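Local coordinates for pesticidal crystal protein Cry4Aa (Bacillus thuringiensis, PDB 2C9K) that kills mosquito larvae by binding to midgut epithelial cells and promoting their colloid-osmotic lysis, as a pore-forming three-domain delta-endotoxin, at residues Thr12-Phe17 / Ser257-Glu262; Leu207-Pro212 / Asp278-Glu283. All blocks are in the same frame, centred on the assembly; numbering follows the deposited sequence.

Contact 1 (Thr12-Phe17 / Ser257-Glu262); sequences TVLTGF and SELTRE
L14, in the last turn of helix 5-16, lays its forked end over the start of the irregular segment 257-262. CD2 lies over S257, 3.3 Å from its backbone O and near its OG. CD1 reaches further along the segment and meets the methyl CD1 of L259 at 4.4 Å, a loose apolar touch between the ends of two leucines. With chi1 at -78° the L14 CG lies anti to the carbonyl carbon, and the near-trans chi2 (164°) carries CD1 outward from the helix, which is how one side chain spans both residues. No direct hydrogen bond joins the two segments. Instead, water 1 sits between the backbones and accepts from S257 N at 2.9 Å. It lies 3.0 Å from L14 O, to which it can donate, though other acceptors compete for its protons. That carbonyl belongs to the last turn before F17 leaves helical geometry. The OG of S257 stands between its own backbone N and carbonyl carbon, chi1 66°, and also makes a weak hydrogen bond to N245. The contact is thus small, a methyl pair beside a water shared by two backbones. Here the N-terminal helical domain meets the connection between strand 255-256 and strand 262-267, which lies against strands of the beta-rich part of the toxin. L14 and L259 share H457 of strand 450-457 as a neighbour, while V13 packs on L239 of helix 222-240. Further along, R261 forms a salt bridge to D238 of that same helix, and E258 pairs with K478 beyond strand 471-475, so segment 257-262 runs between the helical bundle and the strands.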
loop_
_atom_site.group_PDB
_atom_site.type_symbol
_atom_site.label_atom_id
_atom_site.label_comp_id
_atom_site.label_asym_id
_atom_site.label_seq_id
_atom_site.Cartn_x
_atom_site.Cartn_y
_atom_site.Cartn_z
ATOM N N THR A 12 -11.174 -5.412 -2.451
ATOM C CA THR A 12 -12.608 -5.299 -2.215
ATOM C C THR A 12 -12.996 -4.072 -1.411
ATOM O O THR A 12 -14.026 -3.457 -1.660
ATOM C CB THR A 12 -13.135 -6.521 -1.474
ATOM O OG1 THR A 12 -12.690 -7.702 -2.144
ATOM C CG2 THR A 12 -14.651 -6.510 -1.444
ATOM N N VAL A 13 -12.173 -3.731 -0.429
ATOM C CA VAL A 13 -12.424 -2.564 0.417
ATOM C C VAL A 13 -12.341 -1.269 -0.404
ATOM O O VAL A 13 -13.221 -0.415 -0.297
ATOM C CB VAL A 13 -11.422 -2.514 1.607
ATOM C CG1 VAL A 13 -11.597 -1.237 2.389
ATOM C CG2 VAL A 13 -11.641 -3.708 2.511
ATOM N N LEU A 14 -11.293 -1.133 -1.221
ATOM C CA LEU A 14 -11.128 0.045 -2.076
ATOM C C LEU A 14 -12.385 0.222 -2.916
ATOM O O LEU A 14 -12.961 1.308 -2.980
ATOM C CB LEU A 14 -9.923 -0.122 -3.004
ATOM C CG LEU A 14 -8.552 0.115 -2.377
ATOM C CD1 LEU A 14 -7.464 -0.462 -3.258
ATOM C CD2 LEU A 14 -8.352 1.605 -2.160
ATOM N N THR A 15 -12.799 -0.862 -3.562
ATOM C CA THR A 15 -13.993 -0.878 -4.398
ATOM C C THR A 15 -15.240 -0.643 -3.553
ATOM O O THR A 15 -16.197 -0.024 -3.997
ATOM C CB THR A 15 -14.131 -2.237 -5.096
ATOM O OG1 THR A 15 -12.970 -2.471 -5.900
ATOM C CG2 THR A 15 -15.365 -2.274 -5.966
ATOM N N GLY A 16 -15.204 -1.130 -2.323
ATOM C CA GLY A 16 -16.343 -1.003 -1.439
ATOM C C GLY A 16 -16.744 0.384 -0.996
ATOM O O GLY A 16 -17.932 0.635 -0.779
ATOM N N PHE A 17 -15.775 1.280 -0.843
ATOM C CA PHE A 17 -16.085 2.637 -0.410
ATOM C C PHE A 17 -16.689 3.485 -1.517
ATOM O O PHE A 17 -16.884 4.690 -1.349
ATOM C CB PHE A 17 -14.833 3.312 0.144
ATOM C CG PHE A 17 -14.425 2.794 1.488
ATOM C CD1 PHE A 17 -13.256 2.074 1.645
ATOM C CD2 PHE A 17 -15.241 2.993 2.594
ATOM C CE1 PHE A 17 -12.906 1.555 2.889
ATOM C CE2 PHE A 17 -14.901 2.480 3.837
ATOM C CZ PHE A 17 -13.731 1.757 3.981
ATOM N N SER A 257 -10.079 6.129 -2.895
ATOM C CA SER A 257 -8.734 6.336 -2.387
ATOM C C SER A 257 -7.747 5.411 -3.078
ATOM O O SER A 257 -8.152 4.508 -3.802
ATOM C CB SER A 257 -8.706 6.077 -0.883
ATOM O OG SER A 257 -8.964 4.717 -0.617
ATOM N N GLU A 258 -6.455 5.642 -2.854
ATOM C CA GLU A 258 -5.417 4.815 -3.458
ATOM C C GLU A 258 -4.239 4.591 -2.510
ATOM O O GLU A 258 -4.084 5.293 -1.516
ATOM C CB GLU A 258 -4.942 5.447 -4.772
ATOM C CG GLU A 258 -4.326 6.844 -4.657
ATOM C CD GLU A 258 -4.174 7.539 -6.022
ATOM O OE1 GLU A 258 -3.334 8.456 -6.144
ATOM O OE2 GLU A 258 -4.906 7.182 -6.974
ATOM N N LEU A 259 -3.421 3.593 -2.813
ATOM C CA LEU A 259 -2.261 3.267 -1.994
ATOM C C LEU A 259 -1.030 3.592 -2.841
ATOM O O LEU A 259 -0.826 2.979 -3.890
ATOM C CB LEU A 259 -2.302 1.776 -1.631
ATOM C CG LEU A 259 -3.611 1.261 -1.000
ATOM C CD1 LEU A 259 -3.643 -0.253 -1.023
ATOM C CD2 LEU A 259 -3.749 1.771 0.423
ATOM N N THR A 260 -0.214 4.549 -2.387
ATOM C CA THR A 260 0.974 4.989 -3.144
ATOM C C THR A 260 2.314 4.378 -2.772
ATOM O O THR A 260 3.289 4.554 -3.501
ATOM C CB THR A 260 1.180 6.506 -3.050
ATOM O OG1 THR A 260 1.648 6.830 -1.738
ATOM C CG2 THR A 260 -0.116 7.249 -3.324
ATOM N N ARG A 261 2.370 3.678 -1.644
ATOM C CA ARG A 261 3.614 3.043 -1.187
ATOM C C ARG A 261 4.238 2.036 -2.169
ATOM O O ARG A 261 3.538 1.412 -2.975
ATOM C CB ARG A 261 3.364 2.314 0.132
ATOM C CG ARG A 261 2.838 0.884 -0.022
ATOM C CD ARG A 261 1.512 0.838 -0.762
ATOM N NE ARG A 261 0.969 -0.516 -0.850
ATOM C CZ ARG A 261 1.322 -1.411 -1.766
ATOM N NH1 ARG A 261 2.224 -1.096 -2.691
ATOM N NH2 ARG A 261 0.774 -2.623 -1.754
ATOM N N GLU A 262 5.555 1.869 -2.079
ATOM C CA GLU A 262 6.262 0.897 -2.918
ATOM C C GLU A 262 6.666 -0.309 -2.081
ATOM O O GLU A 262 6.869 -0.198 -0.870
ATOM C CB GLU A 262 7.551 1.484 -3.516
ATOM C CG GLU A 262 7.371 2.424 -4.700
ATOM C CD GLU A 262 8.689 2.799 -5.374
ATOM O OE1 GLU A 262 9.564 3.394 -4.718
ATOM O OE2 GLU A 262 8.849 2.497 -6.571
HETATM O O HOH W 1 -11.592 3.776 -2.036
#

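Contact 2 (Leu207-Pro212 / Asp278-Glu283); sequences LIKTTP and DFQYQE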
loop_
_atom_site.group_PDB
_atom_site.type_symbol
_atom_site.label_atom_id
_atom_site.label_comp_id
_atom_site.label_asym_id
_atom_site.label_seq_id
_atom_site.Cartn_x
_atom_site.Cartn_y
_atom_site.Cartn_z
ATOM N N LEU A 207 11.934 -6.859 15.554
ATOM C CA LEU A 207 12.361 -8.189 15.954
ATOM C C LEU A 207 13.423 -8.640 14.953
ATOM O O LEU A 207 14.549 -8.978 15.320
ATOM C CB LEU A 207 11.179 -9.161 15.926
ATOM C CG LEU A 207 11.515 -10.635 16.162
ATOM C CD1 LEU A 207 12.148 -10.798 17.535
ATOM C CD2 LEU A 207 10.256 -11.482 16.032
ATOM N N ILE A 208 13.062 -8.628 13.678
ATOM C CA ILE A 208 13.986 -9.039 12.633
ATOM C C ILE A 208 15.271 -8.227 12.650
ATOM O O ILE A 208 16.362 -8.784 12.645
ATOM C CB ILE A 208 13.339 -8.912 11.234
ATOM C CG1 ILE A 208 12.110 -9.825 11.150
ATOM C CG2 ILE A 208 14.352 -9.263 10.161
ATOM C CD1 ILE A 208 11.403 -9.794 9.825
ATOM N N LYS A 209 15.138 -6.906 12.681
ATOM C CA LYS A 209 16.291 -6.012 12.663
ATOM C C LYS A 209 17.134 -6.116 13.918
ATOM O O LYS A 209 18.172 -5.466 14.038
ATOM C CB LYS A 209 15.816 -4.572 12.479
ATOM C CG LYS A 209 16.903 -3.587 12.098
ATOM C CD LYS A 209 16.297 -2.212 11.856
ATOM C CE LYS A 209 17.329 -1.201 11.396
ATOM N NZ LYS A 209 16.701 0.129 11.138
ATOM N N THR A 210 16.692 -6.951 14.847
ATOM C CA THR A 210 17.388 -7.131 16.113
ATOM C C THR A 210 17.973 -8.531 16.269
ATOM O O THR A 210 18.879 -8.742 17.064
ATOM C CB THR A 210 16.415 -6.828 17.282
ATOM O OG1 THR A 210 16.593 -5.469 17.711
ATOM C CG2 THR A 210 16.615 -7.793 18.438
ATOM N N THR A 211 17.469 -9.478 15.490
ATOM C CA THR A 211 17.915 -10.866 15.560
ATOM C C THR A 211 19.039 -11.276 14.610
ATOM O O THR A 211 18.852 -11.302 13.397
ATOM C CB THR A 211 16.734 -11.801 15.297
ATOM O OG1 THR A 211 15.731 -11.589 16.300
ATOM C CG2 THR A 211 17.187 -13.251 15.297
ATOM N N PRO A 212 20.221 -11.618 15.151
ATOM C CA PRO A 212 21.335 -12.030 14.293
ATOM C C PRO A 212 20.883 -13.279 13.549
ATOM O O PRO A 212 20.136 -14.089 14.095
ATOM C CB PRO A 212 22.446 -12.349 15.288
ATOM C CG PRO A 212 22.136 -11.478 16.444
ATOM C CD PRO A 212 20.636 -11.602 16.562
ATOM N N ASP A 278 26.461 -4.060 6.138
ATOM C CA ASP A 278 25.557 -3.415 7.078
ATOM C C ASP A 278 24.122 -3.376 6.566
ATOM O O ASP A 278 23.877 -3.242 5.368
ATOM C CB ASP A 278 26.036 -1.992 7.357
ATOM C CG ASP A 278 25.322 -1.361 8.532
ATOM O OD1 ASP A 278 25.540 -1.833 9.674
ATOM O OD2 ASP A 278 24.540 -0.403 8.315
ATOM N N PHE A 279 23.176 -3.486 7.488
ATOM C CA PHE A 279 21.765 -3.466 7.145
ATOM C C PHE A 279 21.401 -2.192 6.393
ATOM O O PHE A 279 20.991 -2.234 5.235
ATOM C CB PHE A 279 20.917 -3.551 8.417
ATOM C CG PHE A 279 19.446 -3.387 8.174
ATOM C CD1 PHE A 279 18.644 -4.495 7.920
ATOM C CD2 PHE A 279 18.874 -2.120 8.143
ATOM C CE1 PHE A 279 17.292 -4.348 7.633
ATOM C CE2 PHE A 279 17.525 -1.957 7.856
ATOM C CZ PHE A 279 16.728 -3.074 7.598
ATOM N N GLN A 280 21.549 -1.056 7.067
ATOM C CA GLN A 280 21.202 0.228 6.483
ATOM C C GLN A 280 21.861 0.471 5.140
ATOM O O GLN A 280 21.331 1.207 4.312
ATOM C CB GLN A 280 21.565 1.363 7.437
ATOM C CG GLN A 280 21.009 2.708 7.011
ATOM C CD GLN A 280 19.497 2.691 6.894
ATOM O OE1 GLN A 280 18.801 2.264 7.817
ATOM N NE2 GLN A 280 18.979 3.159 5.761
ATOM N N TYR A 281 23.016 -0.143 4.922
ATOM C CA TYR A 281 23.723 0.029 3.663
ATOM C C TYR A 281 22.942 -0.613 2.525
ATOM O O TYR A 281 22.778 -0.020 1.459
ATOM C CB TYR A 281 25.103 -0.593 3.754
ATOM C CG TYR A 281 25.842 -0.538 2.453
ATOM C CD1 TYR A 281 26.334 0.667 1.961
ATOM C CD2 TYR A 281 26.031 -1.690 1.699
ATOM C CE1 TYR A 281 26.996 0.722 0.740
ATOM C CE2 TYR A 281 26.688 -1.650 0.486
ATOM C CZ TYR A 281 27.169 -0.444 0.011
ATOM O OH TYR A 281 27.831 -0.415 -1.186
ATOM N N GLN A 282 22.472 -1.834 2.756
ATOM C CA GLN A 282 21.678 -2.554 1.767
ATOM C C GLN A 282 20.368 -1.798 1.542
ATOM O O GLN A 282 19.931 -1.610 0.404
ATOM C CB GLN A 282 21.380 -3.970 2.264
ATOM C CG GLN A 282 22.582 -4.879 2.232
ATOM C CD GLN A 282 22.401 -6.119 3.069
ATOM O OE1 GLN A 282 22.781 -6.152 4.238
ATOM N NE2 GLN A 282 21.810 -7.147 2.480
ATOM N N GLU A 283 19.745 -1.364 2.634
ATOM C CA GLU A 283 18.498 -0.617 2.553
ATOM C C GLU A 283 18.670 0.623 1.680
ATOM O O GLU A 283 17.875 0.879 0.778
ATOM C CB GLU A 283 18.045 -0.186 3.948
ATOM C CG GLU A 283 16.740 0.580 3.956
ATOM C CD GLU A 283 15.553 -0.289 3.623
ATOM O OE1 GLU A 283 15.753 -1.384 3.059
ATOM O OE2 GLU A 283 14.418 0.130 3.922
#
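Segment 207-212 takes in the last residues of helix 183-208 and a type I beta turn from I208 to T211. On the other segment, D278 takes the N-cap position of helix 279-286. The backbones stay well apart, with the closest CA atoms, those of K209 and F279, 8.2 Å from each other, so side chains must bridge the interval. L207 O helps hold the turn: it accepts from T210 N and, on the other face of its carbonyl plane, from T211 OG1 at 3.0 Å. Across the contact, K209 sends its extended chain at about a right angle to the F279 side chain. Its CD lies over one face of the ring, 4.2 Å above the plane and displaced toward the rim. CE makes the closest approach, 3.6 Å from CE2 of F279: aliphatic packing on an aromatic ring. K209 NZ and Q280 OE1, 4.5 Å apart, are merely neighbours, and the Q280 amide is engaged through NE2 by D284 OD1. F279 points toward the turn with CG anti to its backbone N (chi1 174°), and its ring also meets Y225 edge-to-face and W222. The turn after helix 183-208 of the N-terminal helical domain thus packs on short helix 279-286 of the following delta-endotoxin domain, with helix 222-240 beside both, touched by I208 and salt-bridged through R229 to E283.

Overall arrangement
Both contacts join the N-terminal helical domain to the beta-rich part that follows, with centres 30 Å apart and segments that alternate along the chain. Contact 1 is the inner one, 8 Å from the centre of the chain and largely buried; contact 2 lies 22 Å out, with exposed residues among those that touch. Their chemistry follows: methyl packing and a water between backbones in the interior, against a long lysine chain drawn across an aromatic ring nearer the surface. Neither has a direct hydrogen bond between its segments. Helix 222-240 is their common neighbour, meeting residues of all four segments; its D238 and R229 form salt bridges with R261 of contact 1 and E283 of contact 2, respectively.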